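Local coordinates for protein DNA ligase (Alteromonas mediterranea, PDB 6GDR) that probably seals nicks in duplex DNA as a minimal ATP-dependent ligase, holding adenosine monophosphate in its nucleotide pocket while gripping the DNA duplex, at residues K209-E214 and K271-T276; G244-L249 and N278-F283; Q12-Y17 and D205-V210. All coordinates share one frame; numbering follows the deposited sequence.

Contact 1: K209-E214 and K271-T276; sequences KVKQFE and KFYGVT. With AMP (adenosine monophosphate), chain G; nucleotides of chain C; nucleotides of chain A.
Lys271 reaches from the end of strand 267-272 across the ring of Phe213 and illustrates how one lysine can serve protein and DNA at once. Its CB lies 3.7 Å from Glu214 O, and its CD passes over one face of the Phe213 ring, 4.0 Å from CD1. Beyond CG the chain is extended; CE already nears OP1 of DC3 of chain C, and NZ comes to lie over that ring in a cation-pi contact, 8° off the normal. NZ then donates to Tyr273 OH at 2.9 Å and to the same OP1 of DC3 of chain C at 2.5 Å, a short hydrogen bond to the DNA phosphate.

Phe213 in turn sets its CB over a face of the Tyr273 ring, a CH-pi contact 3.9 Å from the centroid, while the two rings stand obliquely, planes at 55°. Glu214 and Phe272 pair as antiparallel strand residues: Phe272 N bonds to Glu214 O at 3.2 Å, and the return bond is weak. The Glu214 chain bends at chi2, which puts OE1 over the Phe272 ring, 3.4 Å from CE2. The contact joins the linker leaving the nucleotidyltransferase domain to the OB domain; together the two domains form the core of ATP-dependent DNA ligases.

Contact 2: G244-L249 and N278-F283; sequences GVQFKL and NGKPRF. With nucleotides of chain A; nucleotides of chain C.
Gln246 O accepts a short hydrogen bond from Lys280 NZ, 2.6 Å long, with the ammonium nearly in line with the carbonyl. The lysine turns at chi2 (-119°) and runs straight from there, so that CD and CE also pass close to the same oxygen, with CD at 3.3 Å. The aliphatic part of Gln246 travels beside it in the same direction. Nearer the backbone, Lys280 CG comes within 3.9 Å of OP1 of DG14 of chain A. Asn278 ND2 stands 3.0 Å from that phosphate oxygen.

A second, apolar meeting lies deeper. Pro281 puts its CG over one face of the Phe247 ring, 3.8 Å from the centroid and 18° off the normal, a CH-pi contact in which the two side chains cross at about a right angle. CD of the proline shares the approach, 3.6 Å from Phe247 CD2. Val245 CG1 closes the outer end against Gly279 O.

At the far end of the loop Phe283 is sandwiched: CG of Arg282 sits over the centre of one face and C2' of DC1 of chain C lies over the opposite face, toward its rim, with N2 of DG12 of chain A at the ring edge. The loop 278-283 lies between strands 267-272 and 285-289 in sequence and packs on edge strand 246-249 of the OB sheet, where Phe270 meets the Phe247 ring edge-to-face and also touches Pro281.

Contact 3: Q12-Y17 and D205-V210; sequences QLAKQY and DKLIKV. Unlike the reference sequence in segment 205-210: Ile208 (reference Leu). With AMP (adenosine monophosphate), chain G; nucleotides of chain A.
The Tyr17 ring has Ile208 CG2 at its edge, near the ring plane, 4.0 Å from CD1, while Val210 CG2 approaches it obliquely. Beyond the two segments, Val172 and Leu175 of helix 172-184 also touch this tyrosine. The Gln12 side chain crosses that of Leu207 obliquely, its CG 4.0 Å from Leu207 CD2, while its amide NE2 packs 3.8 Å from Lys206 CB. With CG opposite the backbone N (chi1 -177°) and the chain extended, the amide is carried out over Leu207 and Lys206. An alanine in place of Gln12 would remove these outer atoms and is likely to leave Leu207 CD2 and Lys206 CB without part of their packing.

Between these ends two short parallel strands are joined. Lys15 N donates to Leu207 O in the carbonyl plane, with an N-H...O angle of 162°. Lys209 N returns the bond to Lys15 O at 2.6 Å, with the donor tilted from the plane of the Lys15 carbonyl. Side chains alternate about this pairing, Lys15 and Ile208 on one face, Gln16 and Lys209 on the other.

On the Lys209 face, Ala14 CB rests 3.7 Å from Lys209 CB. On the opposite face Asp205 and Lys15 bring opposite charges near each other without a salt bridge, and the lysine tip is less surely placed. The Lys209 chain bends at chi3 (-51°). With its backbone bonded to strand 15-16 and its CB packed on Ala14, this lysine starts from a fixed position and ends with NZ donating to AMP O2P at 2.6 Å.

Strand 207-210 is shared by contacts 3 and 1: contact 3 pairs it with strand 15-16, and contact 1 begins on its last residues, sharing Lys209 and Val210, with centres about 16 Å apart. Both therefore touch AMP through one lysine. Contact 1 then meets contact 2 within the OB domain, centres about 13 Å apart, where Tyr273 N lies 2.9 Å from Arg282 O and Gly274 O lies 3.1 Å from Arg282 N, probable hydrogen bonds. Contacts 2 and 3 do not touch; their centres are about 27 Å apart. Read in order 3, 1, 2, the contacts run from the nucleotide pocket through the interdomain linker to the DNA-facing OB loop.

Contact 1: K209-E214 and K271-T276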
# COMPACT_ATOMS: atom_id res chain seq x y z
N LYS D 209 9.76 -0.54 -2.56
CA LYS D 209 8.78 -0.33 -1.50
C LYS D 209 9.47 -0.49 -0.16
O LYS D 209 10.20 -1.47 0.05
CB LYS D 209 7.64 -1.34 -1.66
CG LYS D 209 6.62 -1.41 -0.54
CD LYS D 209 5.97 -2.80 -0.51
CE LYS D 209 5.44 -3.23 -1.89
NZ LYS D 209 4.93 -4.63 -1.87
N VAL D 210 9.25 0.46 0.74
CA VAL D 210 9.94 0.50 2.03
C VAL D 210 8.91 0.65 3.13
O VAL D 210 8.18 1.65 3.16
CB VAL D 210 10.97 1.63 2.09
CG1 VAL D 210 11.92 1.42 3.25
CG2 VAL D 210 11.74 1.74 0.78
N LYS D 211 8.85 -0.33 4.03
CA LYS D 211 7.91 -0.31 5.15
C LYS D 211 8.60 -0.88 6.38
O LYS D 211 9.45 -1.76 6.28
CB LYS D 211 6.65 -1.13 4.84
CG LYS D 211 5.73 -0.50 3.80
CD LYS D 211 4.81 -1.54 3.16
CE LYS D 211 3.86 -2.18 4.15
NZ LYS D 211 2.89 -1.21 4.72
N GLN D 212 8.22 -0.36 7.55
CA GLN D 212 8.72 -0.88 8.81
C GLN D 212 7.78 -1.94 9.37
O GLN D 212 6.61 -2.02 9.01
CB GLN D 212 8.89 0.24 9.84
CG GLN D 212 10.10 1.13 9.60
CD GLN D 212 10.39 2.09 10.75
OE1 GLN D 212 11.40 2.78 10.74
NE2 GLN D 212 9.51 2.13 11.75
N PHE D 213 8.33 -2.77 10.25
CA PHE D 213 7.56 -3.80 10.93
C PHE D 213 8.24 -4.13 12.25
O PHE D 213 9.47 -4.05 12.37
CB PHE D 213 7.42 -5.06 10.07
CG PHE D 213 8.74 -5.70 9.73
CD1 PHE D 213 9.32 -6.63 10.58
CD2 PHE D 213 9.39 -5.40 8.54
CE1 PHE D 213 10.53 -7.23 10.26
CE2 PHE D 213 10.59 -5.99 8.22
CZ PHE D 213 11.16 -6.91 9.08
N GLU D 214 7.43 -4.49 13.24
CA GLU D 214 7.93 -4.90 14.55
C GLU D 214 7.49 -6.33 14.83
O GLU D 214 6.72 -6.93 14.08
CB GLU D 214 7.43 -3.96 15.66
CG GLU D 214 7.24 -2.51 15.24
CD GLU D 214 5.81 -2.22 14.80
OE1 GLU D 214 5.25 -3.01 14.02
OE2 GLU D 214 5.25 -1.20 15.25
N LYS D 271 5.33 -10.98 13.11
CA LYS D 271 5.59 -9.63 12.65
C LYS D 271 4.30 -9.01 12.12
O LYS D 271 3.37 -9.71 11.71
CB LYS D 271 6.67 -9.61 11.56
CG LYS D 271 6.18 -9.83 10.14
CD LYS D 271 7.34 -9.77 9.16
CE LYS D 271 6.85 -9.64 7.73
NZ LYS D 271 7.97 -9.41 6.77
N PHE D 272 4.25 -7.69 12.15
CA PHE D 272 3.06 -6.97 11.72
C PHE D 272 3.45 -5.56 11.32
O PHE D 272 4.48 -5.04 11.74
CB PHE D 272 1.99 -6.95 12.83
CG PHE D 272 2.41 -6.20 14.05
CD1 PHE D 272 3.25 -6.77 14.99
CD2 PHE D 272 1.95 -4.91 14.28
CE1 PHE D 272 3.64 -6.08 16.12
CE2 PHE D 272 2.33 -4.21 15.41
CZ PHE D 272 3.17 -4.79 16.33
N TYR D 273 2.60 -4.95 10.50
CA TYR D 273 2.82 -3.61 9.97
C TYR D 273 1.77 -2.68 10.57
O TYR D 273 0.80 -2.30 9.92
CB TYR D 273 2.76 -3.62 8.44
CG TYR D 273 3.80 -4.50 7.78
CD1 TYR D 273 4.94 -3.95 7.21
CD2 TYR D 273 3.65 -5.88 7.74
CE1 TYR D 273 5.89 -4.75 6.61
CE2 TYR D 273 4.59 -6.69 7.15
CZ TYR D 273 5.71 -6.12 6.58
OH TYR D 273 6.66 -6.92 5.99
N GLY D 274 1.98 -2.31 11.83
CA GLY D 274 1.06 -1.43 12.51
C GLY D 274 -0.21 -2.15 12.94
O GLY D 274 -0.31 -3.38 12.90
N VAL D 275 -1.19 -1.35 13.36
CA VAL D 275 -2.45 -1.86 13.87
C VAL D 275 -3.60 -1.14 13.18
O VAL D 275 -3.45 -0.05 12.64
CB VAL D 275 -2.56 -1.71 15.40
CG1 VAL D 275 -1.59 -2.64 16.11
CG2 VAL D 275 -2.31 -0.26 15.81
N THR D 276 -4.77 -1.78 13.22
CA THR D 276 -5.97 -1.24 12.60
C THR D 276 -6.62 -0.24 13.55
O THR D 276 -6.07 0.12 14.59
CB THR D 276 -6.93 -2.37 12.23
OG1 THR D 276 -7.43 -2.98 13.43
CG2 THR D 276 -6.23 -3.42 11.39
P AMP G . 1.58 -2.70 -2.06
O1P AMP G . 1.14 -1.53 -1.21
O2P AMP G . 2.57 -3.68 -1.49
O5' AMP G . 2.18 -2.10 -3.43
C5' AMP G . 2.43 -0.70 -3.54
C4' AMP G . 1.11 0.04 -3.76
O4' AMP G . 1.10 1.25 -3.00
C3' AMP G . 0.83 0.40 -5.21
O3' AMP G . -0.27 -0.37 -5.70
C2' AMP G . 0.50 1.88 -5.20
O2' AMP G . -0.75 2.14 -5.84
C1' AMP G . 0.43 2.29 -3.73
N9 AMP G . 1.03 3.60 -3.38
C8 AMP G . 0.57 4.35 -2.35
N7 AMP G . 1.28 5.50 -2.23
C5 AMP G . 2.22 5.50 -3.19
C6 AMP G . 3.29 6.42 -3.62
N6 AMP G . 3.50 7.58 -2.97
N1 AMP G . 4.06 6.06 -4.67
C2 AMP G . 3.86 4.90 -5.33
N3 AMP G . 2.89 4.02 -4.99
C4 AMP G . 2.05 4.25 -3.95
P DC C 3 5.84 -11.04 4.12
OP1 DC C 3 6.96 -10.99 5.10
OP2 DC C 3 6.03 -10.48 2.77
O5' DC C 3 5.38 -12.56 3.95
C5' DC C 3 5.05 -13.34 5.10
C4' DC C 3 4.41 -14.66 4.69
O4' DC C 3 3.27 -14.40 3.84
C3' DC C 3 5.31 -15.58 3.89
O3' DC C 3 6.06 -16.43 4.76
C2' DC C 3 4.33 -16.37 3.02
C1' DC C 3 3.10 -15.47 2.93
N1 DC C 3 2.87 -14.91 1.56
C2 DC C 3 2.23 -15.68 0.59
O2 DC C 3 1.87 -16.83 0.88
N3 DC C 3 2.03 -15.16 -0.64
C4 DC C 3 2.44 -13.92 -0.91
N4 DC C 3 2.22 -13.45 -2.15
C5 DC C 3 3.09 -13.11 0.06
C6 DC C 3 3.29 -13.64 1.27
P DG A 14 -10.11 -5.25 12.06
OP1 DG A 14 -9.70 -4.12 12.92
OP2 DG A 14 -11.04 -6.29 12.58
O5' DG A 14 -10.73 -4.67 10.71
C5' DG A 14 -10.07 -3.62 10.02
C4' DG A 14 -10.85 -3.21 8.79
O4' DG A 14 -10.74 -4.23 7.78
C3' DG A 14 -12.35 -2.99 9.02
O3' DG A 14 -12.70 -1.63 8.80
C2' DG A 14 -13.04 -3.93 8.02
C1' DG A 14 -11.93 -4.28 7.04
N9 DG A 14 -12.05 -5.61 6.45
C8 DG A 14 -12.05 -6.81 7.11
N7 DG A 14 -12.17 -7.84 6.31
C5 DG A 14 -12.26 -7.29 5.04
C6 DG A 14 -12.40 -7.91 3.78
O6 DG A 14 -12.48 -9.12 3.53
N1 DG A 14 -12.44 -6.98 2.75
C2 DG A 14 -12.36 -5.62 2.91
N2 DG A 14 -12.42 -4.88 1.80
N3 DG A 14 -12.23 -5.02 4.09
C4 DG A 14 -12.18 -5.91 5.11

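Contact 2: G244-L249 and N278-F283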
# COMPACT_ATOMS: atom_id res chain seq x y z
N GLY D 244 -4.57 -8.43 25.58
CA GLY D 244 -5.94 -8.89 25.45
C GLY D 244 -6.53 -8.76 24.06
O GLY D 244 -7.76 -8.86 23.92
N VAL D 245 -5.71 -8.55 23.04
CA VAL D 245 -6.18 -8.42 21.66
C VAL D 245 -6.07 -9.77 20.98
O VAL D 245 -4.99 -10.38 20.96
CB VAL D 245 -5.39 -7.35 20.90
CG1 VAL D 245 -5.76 -7.34 19.42
CG2 VAL D 245 -5.64 -5.98 21.51
N GLN D 246 -7.18 -10.25 20.42
CA GLN D 246 -7.24 -11.54 19.75
C GLN D 246 -7.36 -11.34 18.25
O GLN D 246 -8.09 -10.46 17.78
CB GLN D 246 -8.42 -12.36 20.27
CG GLN D 246 -9.78 -11.70 20.07
CD GLN D 246 -10.57 -11.55 21.36
OE1 GLN D 246 -10.03 -11.70 22.45
NE2 GLN D 246 -11.85 -11.24 21.22
N PHE D 247 -6.65 -12.17 17.49
CA PHE D 247 -6.70 -12.12 16.04
C PHE D 247 -6.24 -13.47 15.50
O PHE D 247 -5.55 -14.23 16.19
CB PHE D 247 -5.82 -11.00 15.48
CG PHE D 247 -4.35 -11.22 15.68
CD1 PHE D 247 -3.57 -11.73 14.65
CD2 PHE D 247 -3.75 -10.93 16.89
CE1 PHE D 247 -2.22 -11.94 14.83
CE2 PHE D 247 -2.39 -11.13 17.07
CZ PHE D 247 -1.63 -11.64 16.04
N LYS D 248 -6.62 -13.75 14.26
CA LYS D 248 -6.25 -14.99 13.61
C LYS D 248 -4.92 -14.81 12.88
O LYS D 248 -4.78 -13.91 12.04
CB LYS D 248 -7.34 -15.43 12.63
CG LYS D 248 -8.69 -15.68 13.26
CD LYS D 248 -9.63 -16.39 12.30
CE LYS D 248 -11.09 -16.15 12.65
NZ LYS D 248 -12.02 -17.02 11.87
N LEU D 249 -3.96 -15.67 13.19
CA LEU D 249 -2.67 -15.70 12.52
C LEU D 249 -2.70 -16.84 11.51
O LEU D 249 -2.73 -18.02 11.89
CB LEU D 249 -1.54 -15.88 13.53
CG LEU D 249 -0.11 -15.75 13.00
CD1 LEU D 249 0.18 -14.32 12.54
CD2 LEU D 249 0.89 -16.18 14.06
N ASN D 278 -9.13 -0.95 15.31
CA ASN D 278 -9.44 -1.77 16.48
C ASN D 278 -8.20 -2.37 17.13
O ASN D 278 -8.31 -3.34 17.88
CB ASN D 278 -10.42 -2.88 16.09
CG ASN D 278 -11.63 -2.35 15.34
OD1 ASN D 278 -12.12 -1.26 15.61
ND2 ASN D 278 -12.12 -3.13 14.38
N GLY D 279 -7.02 -1.82 16.84
CA GLY D 279 -5.80 -2.26 17.48
C GLY D 279 -5.33 -3.65 17.09
O GLY D 279 -4.45 -4.20 17.77
N LYS D 280 -5.87 -4.22 16.02
CA LYS D 280 -5.45 -5.57 15.63
C LYS D 280 -4.26 -5.49 14.68
O LYS D 280 -4.20 -4.60 13.83
CB LYS D 280 -6.60 -6.31 14.94
CG LYS D 280 -7.92 -6.24 15.71
CD LYS D 280 -8.41 -7.62 16.11
CE LYS D 280 -9.65 -7.51 16.99
NZ LYS D 280 -10.11 -8.84 17.49
N PRO D 281 -3.29 -6.40 14.78
CA PRO D 281 -2.12 -6.33 13.89
C PRO D 281 -2.53 -6.49 12.43
O PRO D 281 -3.39 -7.30 12.10
CB PRO D 281 -1.23 -7.49 14.36
CG PRO D 281 -1.75 -7.87 15.70
CD PRO D 281 -3.20 -7.56 15.69
N ARG D 282 -1.89 -5.71 11.56
CA ARG D 282 -2.18 -5.72 10.14
C ARG D 282 -1.08 -6.43 9.37
O ARG D 282 0.11 -6.29 9.70
CB ARG D 282 -2.36 -4.30 9.60
CG ARG D 282 -2.53 -4.26 8.10
CD ARG D 282 -3.31 -3.06 7.60
NE ARG D 282 -2.47 -1.88 7.42
CZ ARG D 282 -2.77 -0.86 6.62
NH1 ARG D 282 -3.89 -0.86 5.91
NH2 ARG D 282 -1.94 0.16 6.52
N PHE D 283 -1.47 -7.18 8.35
CA PHE D 283 -0.53 -7.93 7.51
C PHE D 283 0.33 -8.87 8.34
O PHE D 283 1.49 -9.12 8.01
CB PHE D 283 0.36 -6.98 6.69
CG PHE D 283 -0.40 -5.90 5.98
CD1 PHE D 283 -1.71 -6.09 5.56
CD2 PHE D 283 0.21 -4.68 5.72
CE1 PHE D 283 -2.40 -5.08 4.90
CE2 PHE D 283 -0.48 -3.67 5.06
CZ PHE D 283 -1.78 -3.87 4.65
P DG A 12 -7.95 -17.14 7.81
OP1 DG A 12 -8.45 -17.66 9.10
OP2 DG A 12 -8.85 -17.12 6.63
O5' DG A 12 -7.40 -15.65 8.02
C5' DG A 12 -6.73 -15.31 9.23
C4' DG A 12 -6.08 -13.94 9.14
O4' DG A 12 -5.53 -13.76 7.81
C3' DG A 12 -7.01 -12.76 9.34
O3' DG A 12 -7.14 -12.45 10.73
C2' DG A 12 -6.31 -11.64 8.56
C1' DG A 12 -5.46 -12.37 7.53
N9 DG A 12 -5.89 -12.17 6.14
C8 DG A 12 -6.46 -13.10 5.31
N7 DG A 12 -6.74 -12.63 4.12
C5 DG A 12 -6.33 -11.31 4.17
C6 DG A 12 -6.38 -10.30 3.18
O6 DG A 12 -6.81 -10.39 2.02
N1 DG A 12 -5.86 -9.09 3.64
C2 DG A 12 -5.35 -8.89 4.90
N2 DG A 12 -4.90 -7.65 5.16
N3 DG A 12 -5.30 -9.82 5.84
C4 DG A 12 -5.80 -11.00 5.41
OP3 DC C 1 0.79 -6.16 -3.18
P DC C 1 -0.15 -5.13 -2.69
OP1 DC C 1 -1.36 -5.20 -3.52
OP2 DC C 1 0.60 -3.85 -2.61
O5' DC C 1 -0.55 -5.53 -1.19
C5' DC C 1 -0.63 -4.53 -0.19
C4' DC C 1 -0.71 -5.15 1.19
O4' DC C 1 -2.01 -5.78 1.36
C3' DC C 1 0.30 -6.26 1.45
O3' DC C 1 1.53 -5.73 1.92
C2' DC C 1 -0.41 -7.10 2.49
C1' DC C 1 -1.86 -7.01 2.05
N1 DC C 1 -2.28 -8.12 1.15
C2 DC C 1 -2.62 -9.36 1.70
O2 DC C 1 -2.57 -9.51 2.92
N3 DC C 1 -3.00 -10.36 0.86
C4 DC C 1 -3.04 -10.16 -0.45
N4 DC C 1 -3.42 -11.18 -1.23
C5 DC C 1 -2.69 -8.90 -1.03
C6 DC C 1 -2.32 -7.92 -0.20
P DG A 14 -10.11 -5.25 12.06
OP1 DG A 14 -9.70 -4.12 12.92
OP2 DG A 14 -11.04 -6.29 12.58
O5' DG A 14 -10.73 -4.67 10.71
C5' DG A 14 -10.07 -3.62 10.02
C4' DG A 14 -10.85 -3.21 8.79
O4' DG A 14 -10.74 -4.23 7.78
C3' DG A 14 -12.35 -2.99 9.02
O3' DG A 14 -12.70 -1.63 8.80
C2' DG A 14 -13.04 -3.93 8.02
C1' DG A 14 -11.93 -4.28 7.04
N9 DG A 14 -12.05 -5.61 6.45
C8 DG A 14 -12.05 -6.81 7.11
N7 DG A 14 -12.17 -7.84 6.31
C5 DG A 14 -12.26 -7.29 5.04
C6 DG A 14 -12.40 -7.91 3.78
O6 DG A 14 -12.48 -9.12 3.53
N1 DG A 14 -12.44 -6.98 2.75
C2 DG A 14 -12.36 -5.62 2.91
N2 DG A 14 -12.42 -4.88 1.80
N3 DG A 14 -12.23 -5.02 4.09
C4 DG A 14 -12.18 -5.91 5.11

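Contact 3: Q12-Y17 and D205-V210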
# COMPACT_ATOMS: atom_id res chain seq x y z
N GLN D 12 3.13 -1.78 -13.11
CA GLN D 12 4.45 -1.87 -12.49
C GLN D 12 4.27 -2.02 -10.99
O GLN D 12 3.81 -1.09 -10.32
CB GLN D 12 5.29 -0.65 -12.83
CG GLN D 12 6.71 -0.70 -12.29
CD GLN D 12 7.54 0.50 -12.69
OE1 GLN D 12 7.01 1.59 -12.92
NE2 GLN D 12 8.85 0.31 -12.79
N LEU D 13 4.62 -3.18 -10.46
CA LEU D 13 4.51 -3.43 -9.03
C LEU D 13 5.81 -3.05 -8.33
O LEU D 13 6.86 -2.90 -8.95
CB LEU D 13 4.17 -4.90 -8.77
CG LEU D 13 2.97 -5.45 -9.54
CD1 LEU D 13 2.66 -6.88 -9.10
CD2 LEU D 13 1.73 -4.57 -9.36
N ALA D 14 5.72 -2.88 -7.01
CA ALA D 14 6.83 -2.41 -6.21
C ALA D 14 7.54 -3.58 -5.54
O ALA D 14 6.89 -4.46 -4.97
CB ALA D 14 6.35 -1.41 -5.15
N LYS D 15 8.87 -3.58 -5.61
CA LYS D 15 9.68 -4.60 -4.96
C LYS D 15 10.03 -4.16 -3.54
O LYS D 15 10.23 -2.97 -3.28
CB LYS D 15 10.97 -4.85 -5.75
CG LYS D 15 11.88 -5.94 -5.17
CD LYS D 15 13.35 -5.61 -5.36
CE LYS D 15 13.86 -6.04 -6.72
NZ LYS D 15 14.19 -7.49 -6.74
N GLN D 16 10.09 -5.13 -2.63
CA GLN D 16 10.49 -4.84 -1.26
C GLN D 16 11.94 -4.38 -1.22
O GLN D 16 12.74 -4.67 -2.12
CB GLN D 16 10.29 -6.07 -0.38
CG GLN D 16 8.84 -6.53 -0.31
CD GLN D 16 8.68 -7.84 0.45
OE1 GLN D 16 9.65 -8.57 0.67
NE2 GLN D 16 7.45 -8.14 0.85
N TYR D 17 12.28 -3.66 -0.16
CA TYR D 17 13.58 -3.00 -0.08
C TYR D 17 14.72 -4.01 0.00
O TYR D 17 15.67 -3.96 -0.78
CB TYR D 17 13.62 -2.05 1.12
CG TYR D 17 14.93 -1.32 1.29
CD1 TYR D 17 15.37 -0.43 0.32
CD2 TYR D 17 15.72 -1.53 2.41
CE1 TYR D 17 16.57 0.25 0.47
CE2 TYR D 17 16.92 -0.86 2.57
CZ TYR D 17 17.34 0.03 1.59
OH TYR D 17 18.54 0.69 1.75
N ASP D 205 14.08 -3.23 -9.47
CA ASP D 205 14.68 -2.17 -8.66
C ASP D 205 14.28 -0.78 -9.13
O ASP D 205 14.67 0.20 -8.48
CB ASP D 205 16.20 -2.30 -8.68
CG ASP D 205 16.70 -3.44 -7.81
OD1 ASP D 205 16.12 -3.66 -6.72
OD2 ASP D 205 17.67 -4.12 -8.21
N LYS D 206 13.52 -0.66 -10.21
CA LYS D 206 13.09 0.65 -10.69
C LYS D 206 12.03 1.28 -9.78
O LYS D 206 11.89 2.50 -9.77
CB LYS D 206 12.55 0.55 -12.11
CG LYS D 206 13.44 -0.24 -13.07
CD LYS D 206 12.86 -0.27 -14.47
CE LYS D 206 13.44 -1.42 -15.29
NZ LYS D 206 12.87 -2.73 -14.88
N LEU D 207 11.29 0.46 -9.03
CA LEU D 207 10.24 0.95 -8.14
C LEU D 207 10.26 0.09 -6.88
O LEU D 207 9.80 -1.05 -6.90
CB LEU D 207 8.87 0.89 -8.82
CG LEU D 207 7.66 1.29 -7.97
CD1 LEU D 207 7.79 2.73 -7.49
CD2 LEU D 207 6.38 1.11 -8.77
N ILE D 208 10.77 0.65 -5.78
CA ILE D 208 11.02 -0.11 -4.56
C ILE D 208 10.08 0.38 -3.47
O ILE D 208 9.67 1.54 -3.43
CB ILE D 208 12.50 -0.00 -4.14
CG1 ILE D 208 13.38 -0.77 -5.13
CG2 ILE D 208 12.72 -0.55 -2.73
CD1 ILE D 208 14.73 -0.14 -5.37
N LYS D 209 9.76 -0.54 -2.56
CA LYS D 209 8.78 -0.33 -1.50
C LYS D 209 9.47 -0.49 -0.16
O LYS D 209 10.20 -1.47 0.05
CB LYS D 209 7.64 -1.34 -1.66
CG LYS D 209 6.62 -1.41 -0.54
CD LYS D 209 5.97 -2.80 -0.51
CE LYS D 209 5.44 -3.23 -1.89
NZ LYS D 209 4.93 -4.63 -1.87
N VAL D 210 9.25 0.46 0.74
CA VAL D 210 9.94 0.50 2.03
C VAL D 210 8.91 0.65 3.13
O VAL D 210 8.18 1.65 3.16
CB VAL D 210 10.97 1.63 2.09
CG1 VAL D 210 11.92 1.42 3.25
CG2 VAL D 210 11.74 1.74 0.78
P AMP G . 1.58 -2.70 -2.06
O1P AMP G . 1.14 -1.53 -1.21
O2P AMP G . 2.57 -3.68 -1.49
O5' AMP G . 2.18 -2.10 -3.43
C5' AMP G . 2.43 -0.70 -3.54
C4' AMP G . 1.11 0.04 -3.76
O4' AMP G . 1.10 1.25 -3.00
C3' AMP G . 0.83 0.40 -5.21
O3' AMP G . -0.27 -0.37 -5.70
C2' AMP G . 0.50 1.88 -5.20
O2' AMP G . -0.75 2.14 -5.84
C1' AMP G . 0.43 2.29 -3.73
N9 AMP G . 1.03 3.60 -3.38
C8 AMP G . 0.57 4.35 -2.35
N7 AMP G . 1.28 5.50 -2.23
C5 AMP G . 2.22 5.50 -3.19
C6 AMP G . 3.29 6.42 -3.62
N6 AMP G . 3.50 7.58 -2.97
N1 AMP G . 4.06 6.06 -4.67
C2 AMP G . 3.86 4.90 -5.33
N3 AMP G . 2.89 4.02 -4.99
C4 AMP G . 2.05 4.25 -3.95
P DG A 5 14.04 -8.54 -9.96
OP1 DG A 5 14.66 -7.34 -10.56
OP2 DG A 5 13.60 -8.53 -8.54
O5' DG A 5 12.79 -8.98 -10.85
C5' DG A 5 12.98 -9.45 -12.17
C4' DG A 5 11.93 -10.47 -12.53
O4' DG A 5 12.18 -11.70 -11.81
C3' DG A 5 10.50 -10.06 -12.19
O3' DG A 5 9.71 -10.01 -13.37
C2' DG A 5 10.01 -11.13 -11.21
C1' DG A 5 10.95 -12.29 -11.47
N9 DG A 5 11.15 -13.17 -10.32
C8 DG A 5 11.43 -12.81 -9.02
N7 DG A 5 11.58 -13.83 -8.22
C5 DG A 5 11.39 -14.94 -9.04
C6 DG A 5 11.42 -16.32 -8.73
O6 DG A 5 11.63 -16.86 -7.64
N1 DG A 5 11.17 -17.10 -9.86
C2 DG A 5 10.92 -16.61 -11.12
N2 DG A 5 10.70 -17.52 -12.08
N3 DG A 5 10.88 -15.32 -11.41
C4 DG A 5 11.12 -14.55 -10.33